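Local structure of glypican-1 (Homo sapiens, 4YWT) at residues A215-A218 and A219-V223; V378-A381 and K382-R386; R172-K175 and Q176-Q180. The protein carries heparan sulfate chains at the cell surface and, through them, binds alpha-4 (V) collagen and takes part in Schwann cell myelination. The protein carries 3 engineered substitutions. All coordinates share one frame; numbering follows the deposited sequence.

Contact 1 of 3, residues A215-A218 and A219-V223; sequences AFVA and ARSFV
Val217 lays its CG2 methyl over one face of the Arg220 guanidinium, 3.9 Å from NH1, and the same methyl lies 3.9 Å from OG of Ser221. One branch thus serves both neighbours on the next helical turn. CG2, anti to the backbone N of Val217, is the branch that touches. The two side chains cross at a slant; the arginine chain bends at chi2 and chi3, bringing the guanidinium back along the helix. Its polar end is anchored beyond this turn: NH2 donates to the carbonyl oxygen of Tyr150, and the guanidinium also makes a cation-pi contact with that tyrosine. In the conformer described here, the carbonyl of Val217 is gripped twice by Ser221. The backbone N donates at 2.9 Å and the hydroxyl OG at 2.7 Å to Val217 O, from opposite faces of the carbonyl plane. A chi1 of -60° sets OG anti to its own carbonyl carbon and beside N, from where the hydroxyl reaches back one turn. In this conformer the buried hydroxyl is satisfied within its own helix, where Leu466 and Ala469 of helix 450-471 pack against the serine; Ser221 also has a second conformer, so the hydroxyl's grip need not be permanent. Ala219 N, bonded to Ala215 O at 2.9 Å, and Phe222 N, bonded to Ala218 O, continue the i to i+4 ladder. Phe216 and Ala219 meet helix 70-129, and Phe216 also packs on helix 137-152. Such a turn, with neighbours on several flanks, is characteristic of a central helix in the elongated all-alpha glypican core.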
ATOM      1  N   ALA A 215      -4.715  -8.751  18.370  1.00 29.93           N
ATOM      2  CA  ALA A 215      -3.427  -8.397  17.787  1.00 33.50           C
ATOM      3  C   ALA A 215      -3.063  -9.199  16.540  1.00 34.88           C
ATOM      4  O   ALA A 215      -2.501  -8.646  15.593  1.00 26.00           O
ATOM      5  CB  ALA A 215      -2.333  -8.548  18.831  1.00 27.33           C
ATOM      6  N   PHE A 216      -3.367 -10.495  16.527  1.00 26.56           N
ATOM      7  CA  PHE A 216      -2.940 -11.324  15.402  1.00 29.71           C
ATOM      8  C   PHE A 216      -3.760 -11.055  14.137  1.00 32.48           C
ATOM      9  O   PHE A 216      -3.206 -10.990  13.032  1.00 39.20           O
ATOM     10  CB  PHE A 216      -2.989 -12.806  15.778  1.00 30.44           C
ATOM     11  CG  PHE A 216      -1.754 -13.282  16.492  1.00 32.16           C
ATOM     12  CD1 PHE A 216      -0.626 -13.653  15.778  1.00 36.69           C
ATOM     13  CD2 PHE A 216      -1.712 -13.341  17.877  1.00 27.17           C
ATOM     14  CE1 PHE A 216       0.517 -14.084  16.429  1.00 35.46           C
ATOM     15  CE2 PHE A 216      -0.574 -13.770  18.534  1.00 24.32           C
ATOM     16  CZ  PHE A 216       0.543 -14.142  17.809  1.00 36.56           C
ATOM     17  N   VAL A 217      -5.070 -10.875  14.292  1.00 31.12           N
ATOM     18  CA  VAL A 217      -5.900 -10.537  13.143  1.00 36.79           C
ATOM     19  C   VAL A 217      -5.599  -9.102  12.709  1.00 30.66           C
ATOM     20  O   VAL A 217      -5.663  -8.784  11.518  1.00 23.57           O
ATOM     21  CB  VAL A 217      -7.416 -10.714  13.431  1.00 39.34           C
ATOM     22  CG1 VAL A 217      -7.921  -9.682  14.425  1.00 40.28           C
ATOM     23  CG2 VAL A 217      -8.215 -10.638  12.136  1.00 38.24           C
ATOM     24  N   ALA A 218      -5.245  -8.243  13.668  1.00 26.48           N
ATOM     25  CA  ALA A 218      -4.813  -6.890  13.327  1.00 31.21           C
ATOM     26  C   ALA A 218      -3.586  -6.930  12.416  1.00 27.38           C
ATOM     27  O   ALA A 218      -3.584  -6.357  11.319  1.00 28.64           O
ATOM     28  CB  ALA A 218      -4.517  -6.091  14.584  1.00 23.48           C
ATOM     29  N   ALA A 219      -2.551  -7.628  12.877  1.00 33.27           N
ATOM     30  CA  ALA A 219      -1.302  -7.773  12.133  1.00 30.86           C
ATOM     31  C   ALA A 219      -1.528  -8.365  10.745  1.00 27.14           C
ATOM     32  O   ALA A 219      -1.052  -7.825   9.729  1.00 27.34           O
ATOM     33  CB  ALA A 219      -0.330  -8.637  12.919  1.00 28.73           C
ATOM     34  N   ARG A 220      -2.255  -9.479  10.712  1.00 24.91           N
ATOM     35  CA  ARG A 220      -2.545 -10.165   9.458  1.00 29.35           C
ATOM     36  C   ARG A 220      -3.274  -9.258   8.472  1.00 26.45           C
ATOM     37  O   ARG A 220      -2.926  -9.208   7.292  1.00 27.87           O
ATOM     38  CB  ARG A 220      -3.378 -11.421   9.709  1.00 33.41           C
ATOM     39  CG  ARG A 220      -3.608 -12.253   8.459  1.00 36.72           C
ATOM     40  CD  ARG A 220      -5.008 -12.833   8.429  1.00 44.93           C
ATOM     41  NE  ARG A 220      -5.238 -13.782   9.512  1.00 49.09           N
ATOM     42  CZ  ARG A 220      -6.437 -14.069  10.008  1.00 54.03           C
ATOM     43  NH1 ARG A 220      -7.516 -13.472   9.521  1.00 54.75           N
ATOM     44  NH2 ARG A 220      -6.556 -14.947  10.994  1.00 54.05           N
ATOM     45  N   SER A 221      -4.285  -8.544   8.959  1.00 29.94           N
ATOM     46  CA  SER A 221      -5.072  -7.664   8.106  0.68 31.08           C
ATOM     47  C   SER A 221      -4.231  -6.503   7.585  1.00 32.50           C
ATOM     48  O   SER A 221      -4.386  -6.078   6.438  1.00 22.99           O
ATOM     49  CB  SER A 221      -6.292  -7.138   8.862  0.68 28.70           C
ATOM     50  OG  SER A 221      -7.122  -8.207   9.281  0.68 29.94           O
ATOM     51  N   PHE A 222      -3.341  -5.991   8.429  1.00 29.07           N
ATOM     52  CA  PHE A 222      -2.458  -4.905   8.016  1.00 28.01           C
ATOM     53  C   PHE A 222      -1.532  -5.363   6.886  1.00 29.79           C
ATOM     54  O   PHE A 222      -1.445  -4.717   5.826  1.00 24.05           O
ATOM     55  CB  PHE A 222      -1.643  -4.394   9.206  1.00 26.26           C
ATOM     56  CG  PHE A 222      -0.730  -3.248   8.870  1.00 31.19           C
ATOM     57  CD1 PHE A 222      -1.225  -1.958   8.761  1.00 24.07           C
ATOM     58  CD2 PHE A 222       0.624  -3.458   8.674  1.00 29.32           C
ATOM     59  CE1 PHE A 222      -0.390  -0.903   8.455  1.00 24.98           C
ATOM     60  CE2 PHE A 222       1.468  -2.405   8.370  1.00 28.83           C
ATOM     61  CZ  PHE A 222       0.960  -1.127   8.259  1.00 29.73           C
ATOM     62  N   VAL A 223      -0.853  -6.487   7.112  1.00 27.40           N
ATOM     63  CA  VAL A 223       0.048  -7.043   6.101  1.00 33.38           C
ATOM     64  C   VAL A 223      -0.691  -7.326   4.784  1.00 31.61           C
ATOM     65  O   VAL A 223      -0.216  -6.966   3.692  1.00 25.19           O
ATOM     66  CB  VAL A 223       0.725  -8.330   6.621  1.00 30.19           C
ATOM     67  CG1 VAL A 223       1.294  -9.155   5.476  1.00 33.42           C
ATOM     68  CG2 VAL A 223       1.809  -7.981   7.633  1.00 27.09           C
TER

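Contact 2 of 3, residues V378-A381 and K382-R386; sequences VSEA and KAQLR
Glu380 O takes the backbone N-H of Gln384 at 2.9 Å with an N-H...O angle of 167°, and the side chains of the same two residues meet again farther out. They run side by side in the same direction, and OE2 of Glu380 lies 3.3 Å from CG of Gln384. The amide NE2 of Gln384 adds a weak hydrogen bond to that OE2 at 3.4 Å. Carboxylate and amide planes are turned 61° apart, so the two flat ends do not lie flush. Glu380 reaches its partner by a bend at chi2 (69°), which swings the carboxylate along the helix toward the next turn. This is an i to i+4 pairing on an amphipathic helix of the glypican core: Ala381, one residue on, is buried against Gln102 and Phe106 of helix 70-129. On another flank Lys382 crosses Val378 obliquely, its CE 3.9 Å from the valine CG1. The lysine chain starts back over the previous turn, with CG 3.2 Å from Val378 O, and bends at chi3. Thr300 touches both residues, while Val297 of helix 286-299 adds to the packing round Lys382. Leu385 N bonds Ala381 O at 2.9 Å, and the leucine CG also lies close to that oxygen.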
ATOM      1  N   VAL A 378       5.490   1.406  13.082  1.00 25.24           N
ATOM      2  CA  VAL A 378       4.134   1.920  12.931  1.00 34.71           C
ATOM      3  C   VAL A 378       4.136   3.424  12.655  1.00 42.57           C
ATOM      4  O   VAL A 378       3.379   3.899  11.812  1.00 40.10           O
ATOM      5  CB  VAL A 378       3.272   1.609  14.178  1.00 30.75           C
ATOM      6  CG1 VAL A 378       2.066   2.533  14.258  1.00 24.96           C
ATOM      7  CG2 VAL A 378       2.823   0.157  14.152  1.00 24.29           C
ATOM      8  N   SER A 379       4.993   4.168  13.349  1.00 33.39           N
ATOM      9  CA  SER A 379       5.115   5.605  13.103  1.00 39.51           C
ATOM     10  C   SER A 379       5.551   5.886  11.666  1.00 35.60           C
ATOM     11  O   SER A 379       4.915   6.670  10.945  1.00 31.98           O
ATOM     12  CB  SER A 379       6.107   6.240  14.081  1.00 44.12           C
ATOM     13  OG  SER A 379       5.527   6.407  15.363  1.00 53.83           O
ATOM     14  N   GLU A 380       6.638   5.237  11.255  1.00 40.58           N
ATOM     15  CA  GLU A 380       7.151   5.392   9.897  1.00 40.98           C
ATOM     16  C   GLU A 380       6.097   5.018   8.855  1.00 36.01           C
ATOM     17  O   GLU A 380       5.898   5.735   7.871  1.00 30.20           O
ATOM     18  CB  GLU A 380       8.411   4.543   9.705  1.00 40.71           C
ATOM     19  CG  GLU A 380       8.824   4.340   8.254  1.00 51.58           C
ATOM     20  CD  GLU A 380       9.331   5.612   7.598  1.00 58.88           C
ATOM     21  OE1 GLU A 380       9.624   6.586   8.322  1.00 62.42           O
ATOM     22  OE2 GLU A 380       9.440   5.633   6.354  1.00 63.65           O
ATOM     23  N   ALA A 381       5.416   3.901   9.088  1.00 33.37           N
ATOM     24  CA  ALA A 381       4.399   3.409   8.165  1.00 30.38           C
ATOM     25  C   ALA A 381       3.224   4.374   8.049  1.00 30.02           C
ATOM     26  O   ALA A 381       2.727   4.621   6.953  1.00 30.85           O
ATOM     27  CB  ALA A 381       3.912   2.038   8.598  1.00 24.10           C
ATOM     28  N   LYS A 382       2.780   4.917   9.179  1.00 36.39           N
ATOM     29  CA  LYS A 382       1.684   5.877   9.174  1.00 24.84           C
ATOM     30  C   LYS A 382       2.095   7.155   8.456  1.00 40.39           C
ATOM     31  O   LYS A 382       1.290   7.759   7.746  1.00 38.93           O
ATOM     32  CB  LYS A 382       1.219   6.185  10.598  1.00 31.35           C
ATOM     33  CG  LYS A 382       0.468   5.031  11.250  1.00 41.10           C
ATOM     34  CD  LYS A 382      -0.453   5.499  12.366  1.00 40.55           C
ATOM     35  CE  LYS A 382       0.322   5.907  13.604  1.00 41.77           C
ATOM     36  NZ  LYS A 382      -0.585   6.059  14.778  1.00 38.64           N
ATOM     37  N   ALA A 383       3.351   7.561   8.631  1.00 37.34           N
ATOM     38  CA  ALA A 383       3.869   8.709   7.892  1.00 35.63           C
ATOM     39  C   ALA A 383       3.812   8.454   6.386  1.00 33.22           C
ATOM     40  O   ALA A 383       3.252   9.255   5.627  1.00 33.09           O
ATOM     41  CB  ALA A 383       5.292   9.026   8.324  1.00 27.42           C
ATOM     42  N   GLN A 384       4.377   7.327   5.962  1.00 25.87           N
ATOM     43  CA  GLN A 384       4.431   6.979   4.545  1.00 25.69           C
ATOM     44  C   GLN A 384       3.048   6.800   3.918  1.00 33.69           C
ATOM     45  O   GLN A 384       2.857   7.085   2.737  1.00 41.43           O
ATOM     46  CB  GLN A 384       5.255   5.706   4.340  1.00 34.06           C
ATOM     47  CG  GLN A 384       6.761   5.909   4.443  1.00 46.58           C
ATOM     48  CD  GLN A 384       7.335   6.714   3.287  1.00 62.80           C
ATOM     49  OE1 GLN A 384       6.636   7.039   2.326  1.00 64.37           O
ATOM     50  NE2 GLN A 384       8.620   7.039   3.377  1.00 66.56           N
ATOM     51  N   LEU A 385       2.089   6.326   4.706  1.00 31.01           N
ATOM     52  CA  LEU A 385       0.741   6.084   4.201  1.00 36.08           C
ATOM     53  C   LEU A 385      -0.066   7.373   4.137  1.00 32.68           C
ATOM     54  O   LEU A 385      -0.840   7.578   3.202  1.00 34.67           O
ATOM     55  CB  LEU A 385       0.019   5.048   5.063  1.00 26.31           C
ATOM     56  CG  LEU A 385       0.502   3.607   4.883  1.00 27.59           C
ATOM     57  CD1 LEU A 385      -0.410   2.631   5.608  1.00 24.98           C
ATOM     58  CD2 LEU A 385       0.608   3.256   3.405  1.00 30.51           C
ATOM     59  N   ARG A 386       0.112   8.242   5.128  1.00 34.25           N
ATOM     60  CA  ARG A 386      -0.511   9.558   5.083  1.00 38.48           C
ATOM     61  C   ARG A 386       0.087  10.375   3.945  1.00 39.86           C
ATOM     62  O   ARG A 386      -0.561  11.269   3.403  1.00 34.11           O
ATOM     63  CB  ARG A 386      -0.338  10.303   6.409  1.00 39.56           C
ATOM     64  CG  ARG A 386      -1.163   9.750   7.558  1.00 47.59           C
ATOM     65  CD  ARG A 386      -1.004  10.606   8.806  1.00 59.60           C
ATOM     66  NE  ARG A 386      -0.886   9.800  10.019  1.00 65.38           N
ATOM     67  CZ  ARG A 386      -1.904   9.487  10.814  1.00 68.30           C
ATOM     68  NH1 ARG A 386      -3.127   9.910  10.528  1.00 71.40           N
ATOM     69  NH2 ARG A 386      -1.699   8.748  11.896  1.00 73.08           N
TER

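Contact 3 of 3, residues R172-K175 and Q176-Q180; sequences RLFK and QLHPQ
Phe174 and His178, one turn apart, form a T-shaped (edge-to-face) pair in which the histidine presents its edge to the phenyl face. CD2 of His178 stands over that face toward the rim, 3.3 Å from CZ of Phe174. NE2 follows, 3.6 Å from CE1 of Phe174. Ring centroids are 4.6 Å apart and the planes are inclined at 78°, close to perpendicular. Phe174 starts anti to its backbone N (chi1 -169°), whereas His178 has CG anti to its carbonyl carbon, and these two torsions bring the rings together beside the last turn. The imidazole has a second hold, since NE2 is hydrogen-bonded to OG1 of Thr335, a residue that also touches Phe174. Leu177 CB lies over one face of the imidazole. Gln176 sits on another flank, bonded through its N to Arg172 O at 2.9 Å. Its extended side chain carries NE2 out to the carbonyl of Glu131, and Leu132 of helix 131-134 packs against it. His178 is where the regular ladder gives out: its N bonds Phe174 O at 3.1 Å, with a bent N-H...O angle of 141°, and makes a weak bond to Lys175 O at 3.2 Å. Pro179, which has no amide hydrogen to give, comes next. The histidine has already left helical backbone angles, so this is the C-terminal end of helix 158-177, an aromatic pair bridging its last turn and the first residue beyond.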
ATOM      1  N   ARG A 172      -2.608 -32.979  31.166  1.00 54.29           N
ATOM      2  CA  ARG A 172      -1.232 -33.468  31.255  1.00 53.48           C
ATOM      3  C   ARG A 172      -0.518 -32.997  32.522  1.00 51.83           C
ATOM      4  O   ARG A 172       0.114 -33.792  33.224  1.00 49.82           O
ATOM      5  CB  ARG A 172      -0.435 -33.035  30.022  1.00 56.68           C
ATOM      6  CG  ARG A 172      -0.860 -33.722  28.734  1.00 61.37           C
ATOM      7  CD  ARG A 172      -0.046 -33.229  27.548  1.00 65.40           C
ATOM      8  NE  ARG A 172       1.381 -33.484  27.720  1.00 70.34           N
ATOM      9  CZ  ARG A 172       1.982 -34.624  27.393  1.00 73.20           C
ATOM     10  NH1 ARG A 172       1.280 -35.622  26.873  1.00 76.05           N
ATOM     11  NH2 ARG A 172       3.287 -34.765  27.583  1.00 71.64           N
ATOM     12  N   LEU A 173      -0.623 -31.704  32.811  1.00 50.06           N
ATOM     13  CA  LEU A 173       0.024 -31.126  33.983  1.00 52.32           C
ATOM     14  C   LEU A 173      -0.512 -31.731  35.277  1.00 55.33           C
ATOM     15  O   LEU A 173       0.251 -31.980  36.213  1.00 56.77           O
ATOM     16  CB  LEU A 173      -0.150 -29.605  33.999  1.00 49.11           C
ATOM     17  CG  LEU A 173       0.751 -28.824  33.039  1.00 44.54           C
ATOM     18  CD1 LEU A 173       0.415 -27.344  33.059  1.00 38.03           C
ATOM     19  CD2 LEU A 173       2.211 -29.039  33.390  1.00 45.12           C
ATOM     20  N   PHE A 174      -1.819 -31.975  35.329  1.00 58.26           N
ATOM     21  CA  PHE A 174      -2.406 -32.572  36.523  1.00 59.98           C
ATOM     22  C   PHE A 174      -1.965 -34.023  36.678  1.00 58.08           C
ATOM     23  O   PHE A 174      -1.709 -34.480  37.791  1.00 59.40           O
ATOM     24  CB  PHE A 174      -3.930 -32.491  36.493  1.00 61.93           C
ATOM     25  CG  PHE A 174      -4.575 -32.856  37.799  1.00 63.44           C
ATOM     26  CD1 PHE A 174      -4.603 -31.950  38.846  1.00 63.28           C
ATOM     27  CD2 PHE A 174      -5.147 -34.104  37.984  1.00 61.53           C
ATOM     28  CE1 PHE A 174      -5.192 -32.279  40.053  1.00 65.55           C
ATOM     29  CE2 PHE A 174      -5.736 -34.440  39.188  1.00 61.45           C
ATOM     30  CZ  PHE A 174      -5.760 -33.525  40.223  1.00 61.40           C
ATOM     31  N   LYS A 175      -1.885 -34.744  35.562  1.00 61.93           N
ATOM     32  CA  LYS A 175      -1.361 -36.106  35.589  1.00 63.72           C
ATOM     33  C   LYS A 175       0.069 -36.129  36.116  1.00 70.01           C
ATOM     34  O   LYS A 175       0.430 -36.994  36.917  1.00 69.30           O
ATOM     35  CB  LYS A 175      -1.405 -36.744  34.199  1.00 61.11           C
ATOM     36  CG  LYS A 175      -2.791 -37.139  33.723  1.00 63.78           C
ATOM     37  CD  LYS A 175      -2.707 -37.894  32.405  1.00 65.96           C
ATOM     38  CE  LYS A 175      -1.720 -39.051  32.494  1.00 68.57           C
ATOM     39  NZ  LYS A 175      -1.669 -39.837  31.230  1.00 70.23           N
ATOM     40  N   GLN A 176       0.878 -35.173  35.669  1.00 76.93           N
ATOM     41  CA  GLN A 176       2.290 -35.135  36.036  1.00 79.06           C
ATOM     42  C   GLN A 176       2.486 -34.717  37.491  1.00 77.54           C
ATOM     43  O   GLN A 176       3.413 -35.178  38.156  1.00 81.60           O
ATOM     44  CB  GLN A 176       3.062 -34.194  35.108  1.00 84.59           C
ATOM     45  CG  GLN A 176       4.574 -34.331  35.219  1.00 91.47           C
ATOM     46  CD  GLN A 176       5.325 -33.343  34.346  1.00 94.76           C
ATOM     47  OE1 GLN A 176       4.758 -32.365  33.860  1.00 94.48           O
ATOM     48  NE2 GLN A 176       6.610 -33.606  34.133  1.00 96.58           N
ATOM     49  N   LEU A 177       1.611 -33.844  37.983  1.00 72.70           N
ATOM     50  CA  LEU A 177       1.642 -33.460  39.391  1.00 71.60           C
ATOM     51  C   LEU A 177       1.328 -34.649  40.291  1.00 73.60           C
ATOM     52  O   LEU A 177       1.861 -34.761  41.394  1.00 74.28           O
ATOM     53  CB  LEU A 177       0.657 -32.322  39.675  1.00 71.50           C
ATOM     54  CG  LEU A 177       1.238 -30.915  39.834  1.00 71.50           C
ATOM     55  CD1 LEU A 177       1.804 -30.394  38.522  1.00 72.77           C
ATOM     56  CD2 LEU A 177       0.197 -29.955  40.401  1.00 73.05           C
ATOM     57  N   HIS A 178       0.459 -35.535  39.815  1.00 70.55           N
ATOM     58  CA  HIS A 178       0.031 -36.680  40.610  1.00 69.42           C
ATOM     59  C   HIS A 178       0.308 -38.012  39.917  1.00 67.97           C
ATOM     60  O   HIS A 178      -0.597 -38.612  39.337  1.00 64.41           O
ATOM     61  CB  HIS A 178      -1.462 -36.571  40.930  1.00 70.11           C
ATOM     62  CG  HIS A 178      -1.842 -35.296  41.614  1.00 71.34           C
ATOM     63  ND1 HIS A 178      -0.960 -34.567  42.383  1.00 71.29           N
ATOM     64  CD2 HIS A 178      -3.011 -34.613  41.638  1.00 72.57           C
ATOM     65  CE1 HIS A 178      -1.569 -33.495  42.854  1.00 71.58           C
ATOM     66  NE2 HIS A 178      -2.816 -33.498  42.416  1.00 71.98           N
ATOM     67  N   PRO A 179       1.567 -38.477  39.968  1.00 68.73           N
ATOM     68  CA  PRO A 179       1.904 -39.810  39.458  1.00 76.21           C
ATOM     69  C   PRO A 179       1.304 -40.902  40.339  1.00 86.50           C
ATOM     70  O   PRO A 179       1.050 -42.013  39.870  1.00 88.57           O
ATOM     71  CB  PRO A 179       3.438 -39.840  39.517  1.00 72.26           C
ATOM     72  CG  PRO A 179       3.861 -38.411  39.694  1.00 69.47           C
ATOM     73  CD  PRO A 179       2.756 -37.766  40.462  1.00 69.59           C
ATOM     74  N   GLN A 180       1.088 -40.572  41.609  1.00 93.95           N
ATOM     75  CA  GLN A 180       0.553 -41.515  42.586  1.00 98.45           C
ATOM     76  C   GLN A 180      -0.817 -42.043  42.177  1.00100.67           C
ATOM     77  O   GLN A 180      -1.070 -43.246  42.236  1.00104.64           O
ATOM     78  CB  GLN A 180       0.466 -40.855  43.965  1.00101.26           C
TER

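Overall arrangement
Contacts 1 and 2 each lie within one helix of an elongated, largely helical chain, contact 3 runs off the C-terminal end of another, and none touches another. Contacts 1 and 2 are near the middle, their centres 16 Å apart and their nearest atoms about 4 Å apart; both pack on helix 70-129, where Phe106 meets Phe222 from contact 1 and Ala381 from contact 2. Thr300 likewise touches residues of both. Contact 3 is remote, its centre 38 Å from that of contact 1 and 51 Å from that of contact 2, although helices 158-177 and 204-236 are consecutive. The side chain of Phe216 is about 11 Å from the N-acetylglucosamine attached to the protein, and that of Gln384 about 9 Å from a calcium ion.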